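Local structure of Alpha/beta hydrolase fold protein (Nakamurella multipartita, 4Y7D) at residues A[42-54]-A[202-216]. The protein is an alpha/beta hydrolase fold protein that probably acts as a hydrolase, its natural substrate not being established. Numbering follows the deposited sequence.
Sequences SPGGHDAGLAMAR and FTLELAVSANHSGPR
Arg216, from the 3-10 turn beyond helix 197-209, grips Asp47 end-on in the first turn of helix 46-58; in this alpha/beta hydrolase fold the two helices pack antiparallel, their segment axes 9.1 Å apart. Arg216 NH1 reaches Asp47 OD2 at 2.7 Å and NH2 reaches OD1 at 2.7 Å, the guanidinium and carboxylate lying nearly coplanar, 17° apart. NH2 also donates to Gly44 O from above the carbonyl plane, at 3.1 Å, so the loop before the helix and its first turn share one cation. A leucine in place of Arg216 would probably leave the Asp47 carboxylate without its counter-charge and Gly44 O without this donor.

At the far end Arg54, extended from CG to NE, crosses Glu205 at about a right angle; its NH1 comes to OE1 from above the carboxylate plane at 2.8 Å, while NH2 uses the syn lone pair of OE2. Between the two salt bridges, Ala51 CB rests 3.5 Å from Leu206 CD2, a methyl that also lies over one face of the Phe202 ring, toward its rim. A water bridges the segments, donating to Pro43 O and Ser209 OG. Trp282 stacks with the Phe202 ring, and Trp106 touches Leu206, whose O accepts from Ser209 OG at 2.9 Å.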
loop_
_atom_site.group_PDB
_atom_site.type_symbol
_atom_site.label_atom_id
_atom_site.label_comp_id
_atom_site.label_asym_id
_atom_site.label_seq_id
_atom_site.Cartn_x
_atom_site.Cartn_y
_atom_site.Cartn_z
ATOM N N SER A 42 2.497 -2.023 -5.571
ATOM C CA SER A 42 3.045 -2.732 -6.727
ATOM C C SER A 42 4.267 -2.012 -7.292
ATOM O O SER A 42 4.104 -0.938 -7.881
ATOM C CB SER A 42 2.017 -2.798 -7.833
ATOM O OG SER A 42 0.795 -3.388 -7.461
ATOM N N PRO A 43 5.480 -2.568 -7.133
ATOM C CA PRO A 43 5.787 -3.768 -6.333
ATOM C C PRO A 43 5.792 -3.427 -4.852
ATOM O O PRO A 43 5.599 -2.278 -4.468
ATOM C CB PRO A 43 7.216 -4.091 -6.746
ATOM C CG PRO A 43 7.818 -2.734 -6.962
ATOM C CD PRO A 43 6.714 -1.938 -7.639
ATOM N N GLY A 44 6.043 -4.439 -4.028
ATOM C CA GLY A 44 6.085 -4.262 -2.591
ATOM C C GLY A 44 6.415 -5.601 -1.974
ATOM O O GLY A 44 7.068 -6.476 -2.563
ATOM N N GLY A 45 6.014 -5.739 -0.740
ATOM C CA GLY A 45 6.294 -6.909 0.040
ATOM C C GLY A 45 6.193 -6.545 1.487
ATOM O O GLY A 45 5.833 -5.432 1.820
ATOM N N HIS A 46 6.592 -7.460 2.359
ATOM C CA HIS A 46 6.384 -7.187 3.786
ATOM C C HIS A 46 7.248 -6.036 4.312
ATOM O O HIS A 46 6.969 -5.468 5.343
ATOM C CB HIS A 46 6.596 -8.471 4.604
ATOM C CG HIS A 46 8.000 -8.990 4.542
ATOM N ND1 HIS A 46 8.366 -10.028 3.722
ATOM C CD2 HIS A 46 9.137 -8.583 5.168
ATOM C CE1 HIS A 46 9.675 -10.231 3.828
ATOM N NE2 HIS A 46 10.159 -9.367 4.711
ATOM N N ASP A 47 8.340 -5.719 3.634
ATOM C CA ASP A 47 9.130 -4.544 4.016
ATOM C C ASP A 47 8.348 -3.245 3.858
ATOM O O ASP A 47 8.300 -2.443 4.784
ATOM C CB ASP A 47 10.474 -4.488 3.292
ATOM C CG ASP A 47 10.355 -4.537 1.738
ATOM O OD1 ASP A 47 9.337 -4.967 1.093
ATOM O OD2 ASP A 47 11.368 -4.107 1.132
ATOM N N ALA A 48 7.728 -3.074 2.690
ATOM C CA ALA A 48 6.844 -1.930 2.449
ATOM C C ALA A 48 5.691 -1.954 3.412
ATOM O O ALA A 48 5.325 -0.932 3.975
ATOM C CB ALA A 48 6.315 -1.940 1.019
ATOM N N GLY A 49 5.067 -3.115 3.561
ATOM C CA GLY A 49 3.934 -3.237 4.476
ATOM C C GLY A 49 4.274 -2.865 5.909
ATOM O O GLY A 49 3.490 -2.211 6.578
ATOM N N LEU A 50 5.421 -3.290 6.404
ATOM C CA LEU A 50 5.775 -2.936 7.760
ATOM C C LEU A 50 5.990 -1.441 7.921
ATOM O O LEU A 50 5.698 -0.873 8.992
ATOM C CB LEU A 50 7.059 -3.687 8.184
ATOM C CG LEU A 50 6.877 -5.150 8.551
ATOM C CD1 LEU A 50 8.201 -5.914 8.608
ATOM C CD2 LEU A 50 6.171 -5.270 9.907
ATOM N N ALA A 51 6.538 -0.806 6.902
ATOM C CA ALA A 51 6.737 0.637 6.926
ATOM C C ALA A 51 5.381 1.351 6.947
ATOM O O ALA A 51 5.157 2.271 7.749
ATOM C CB ALA A 51 7.551 1.086 5.711
HETATM N N MSE A 52 4.449 0.867 6.129
HETATM C CA MSE A 52 3.055 1.354 6.158
HETATM C C MSE A 52 2.409 1.185 7.556
HETATM O O MSE A 52 1.627 2.036 7.983
HETATM C CB MSE A 52 2.192 0.613 5.157
HETATM C CG MSE A 52 2.536 0.889 3.690
HETATM SE SE MSE A 52 1.600 -0.426 2.518
HETATM C CE MSE A 52 -0.226 -0.084 3.043
ATOM N N ALA A 53 2.723 0.070 8.227
ATOM C CA ALA A 53 2.070 -0.339 9.472
ATOM C C ALA A 53 2.637 0.331 10.695
ATOM O O ALA A 53 2.013 0.233 11.776
ATOM C CB ALA A 53 2.175 -1.834 9.671
ATOM N N ARG A 54 3.813 0.962 10.620
ATOM C CA ARG A 54 4.389 1.457 11.892
ATOM C C ARG A 54 3.464 2.366 12.681
ATOM O O ARG A 54 3.418 2.285 13.931
ATOM C CB ARG A 54 5.724 2.195 11.711
ATOM C CG ARG A 54 6.908 1.298 11.418
ATOM C CD ARG A 54 8.207 2.126 11.505
ATOM N NE ARG A 54 9.293 1.219 11.203
ATOM C CZ ARG A 54 9.840 1.042 9.990
ATOM N NH1 ARG A 54 9.497 1.795 8.951
ATOM N NH2 ARG A 54 10.818 0.145 9.859
ATOM N N PHE A 202 10.433 6.098 6.538
ATOM C CA PHE A 202 9.373 5.586 5.675
ATOM C C PHE A 202 9.736 5.760 4.210
ATOM O O PHE A 202 9.603 4.809 3.398
ATOM C CB PHE A 202 8.021 6.294 5.926
ATOM C CG PHE A 202 6.936 5.855 5.005
ATOM C CD1 PHE A 202 6.134 4.753 5.316
ATOM C CD2 PHE A 202 6.692 6.522 3.817
ATOM C CE1 PHE A 202 5.148 4.325 4.461
ATOM C CE2 PHE A 202 5.706 6.084 2.944
ATOM C CZ PHE A 202 4.922 4.980 3.264
ATOM N N THR A 203 10.200 6.965 3.856
ATOM C CA THR A 203 10.478 7.266 2.467
ATOM C C THR A 203 11.596 6.385 1.885
ATOM O O THR A 203 11.499 5.915 0.749
ATOM C CB THR A 203 10.797 8.770 2.270
ATOM O OG1 THR A 203 9.741 9.562 2.822
ATOM C CG2 THR A 203 10.949 9.108 0.778
ATOM N N LEU A 204 12.662 6.209 2.657
ATOM C CA LEU A 204 13.787 5.391 2.227
ATOM C C LEU A 204 13.381 3.932 2.045
ATOM O O LEU A 204 13.734 3.287 1.013
ATOM C CB LEU A 204 14.940 5.522 3.235
ATOM C CG LEU A 204 15.543 6.911 3.398
ATOM C CD1 LEU A 204 16.511 6.930 4.572
ATOM C CD2 LEU A 204 16.239 7.378 2.136
ATOM N N GLU A 205 12.590 3.422 2.982
ATOM C CA GLU A 205 12.136 2.029 2.873
ATOM C C GLU A 205 11.272 1.806 1.639
ATOM O O GLU A 205 11.453 0.814 0.934
ATOM C CB GLU A 205 11.462 1.596 4.156
ATOM C CG GLU A 205 12.515 1.431 5.237
ATOM C CD GLU A 205 11.996 1.018 6.601
ATOM O OE1 GLU A 205 10.788 0.819 6.722
ATOM O OE2 GLU A 205 12.824 0.930 7.555
ATOM N N LEU A 206 10.340 2.730 1.380
ATOM C CA LEU A 206 9.451 2.598 0.233
ATOM C C LEU A 206 10.198 2.812 -1.075
ATOM O O LEU A 206 9.891 2.101 -2.080
ATOM C CB LEU A 206 8.237 3.534 0.355
ATOM C CG LEU A 206 7.040 2.885 1.063
ATOM C CD1 LEU A 206 6.547 1.739 0.183
ATOM C CD2 LEU A 206 7.338 2.370 2.449
ATOM N N ALA A 207 11.180 3.718 -1.070
ATOM C CA ALA A 207 12.010 3.921 -2.296
ATOM C C ALA A 207 12.730 2.640 -2.742
ATOM O O ALA A 207 12.744 2.271 -3.936
ATOM C CB ALA A 207 12.995 5.059 -2.077
ATOM N N VAL A 208 13.332 1.943 -1.800
ATOM C CA VAL A 208 13.991 0.677 -2.097
ATOM C C VAL A 208 12.983 -0.393 -2.564
ATOM O O VAL A 208 13.279 -1.155 -3.495
ATOM C CB VAL A 208 14.800 0.196 -0.872
ATOM C CG1 VAL A 208 15.324 -1.217 -1.079
ATOM C CG2 VAL A 208 15.960 1.153 -0.617
ATOM N N SER A 209 11.779 -0.406 -1.995
ATOM C CA SER A 209 10.798 -1.426 -2.332
ATOM C C SER A 209 10.139 -1.192 -3.692
ATOM O O SER A 209 9.416 -2.053 -4.182
ATOM C CB SER A 209 9.739 -1.548 -1.224
ATOM O OG SER A 209 8.834 -0.478 -1.331
ATOM N N ALA A 210 10.417 -0.043 -4.318
ATOM C CA ALA A 210 9.837 0.303 -5.599
ATOM C C ALA A 210 10.474 -0.455 -6.733
ATOM O O ALA A 210 9.902 -0.486 -7.831
ATOM C CB ALA A 210 9.951 1.810 -5.820
ATOM N N ASN A 211 11.666 -1.008 -6.506
ATOM C CA ASN A 211 12.353 -1.763 -7.529
ATOM C C ASN A 211 11.676 -3.133 -7.607
ATOM O O ASN A 211 11.523 -3.811 -6.594
ATOM C CB ASN A 211 13.883 -1.813 -7.257
ATOM C CG ASN A 211 14.606 -2.812 -8.134
ATOM O OD1 ASN A 211 14.395 -4.010 -7.994
ATOM N ND2 ASN A 211 15.497 -2.341 -9.017
ATOM N N HIS A 212 11.295 -3.529 -8.818
ATOM C CA HIS A 212 10.522 -4.744 -9.026
ATOM C C HIS A 212 11.327 -5.940 -9.557
ATOM O O HIS A 212 10.760 -6.919 -10.052
ATOM C CB HIS A 212 9.336 -4.478 -9.911
ATOM C CG HIS A 212 9.637 -3.670 -11.125
ATOM N ND1 HIS A 212 10.175 -4.211 -12.277
ATOM C CD2 HIS A 212 9.418 -2.362 -11.384
ATOM C CE1 HIS A 212 10.300 -3.264 -13.182
ATOM N NE2 HIS A 212 9.864 -2.128 -12.657
ATOM N N SER A 213 12.644 -5.903 -9.418
ATOM C CA SER A 213 13.463 -7.000 -9.912
ATOM C C SER A 213 13.452 -8.161 -8.930
ATOM O O SER A 213 12.881 -8.076 -7.825
ATOM C CB SER A 213 14.909 -6.546 -10.088
ATOM O OG SER A 213 15.497 -6.293 -8.813
ATOM N N GLY A 214 14.038 -9.266 -9.361
ATOM C CA GLY A 214 14.326 -10.398 -8.477
ATOM C C GLY A 214 13.062 -10.943 -7.847
ATOM O O GLY A 214 12.124 -11.326 -8.564
ATOM N N PRO A 215 13.003 -10.942 -6.524
ATOM C CA PRO A 215 11.845 -11.619 -5.874
ATOM C C PRO A 215 10.551 -10.843 -5.853
ATOM O O PRO A 215 9.549 -11.332 -5.322
ATOM C CB PRO A 215 12.336 -11.852 -4.449
ATOM C CG PRO A 215 13.250 -10.687 -4.207
ATOM C CD PRO A 215 13.964 -10.447 -5.522
ATOM N N ARG A 216 10.570 -9.633 -6.398
ATOM C CA ARG A 216 9.368 -8.885 -6.615
ATOM C C ARG A 216 8.854 -8.960 -8.055
ATOM O O ARG A 216 7.782 -8.465 -8.332
ATOM C CB ARG A 216 9.548 -7.446 -6.175
ATOM C CG ARG A 216 9.958 -7.242 -4.713
ATOM C CD ARG A 216 9.979 -5.777 -4.363
ATOM N NE ARG A 216 11.055 -5.368 -3.437
ATOM C CZ ARG A 216 10.877 -5.092 -2.154
ATOM N NH1 ARG A 216 11.889 -4.713 -1.418
ATOM N NH2 ARG A 216 9.690 -5.227 -1.596
HETATM O O HOH W 1 6.241 -0.776 -2.202
HETATM O O HOH W 2 10.197 -1.937 6.627
HETATM O O HOH W 3 12.547 -1.474 1.872
#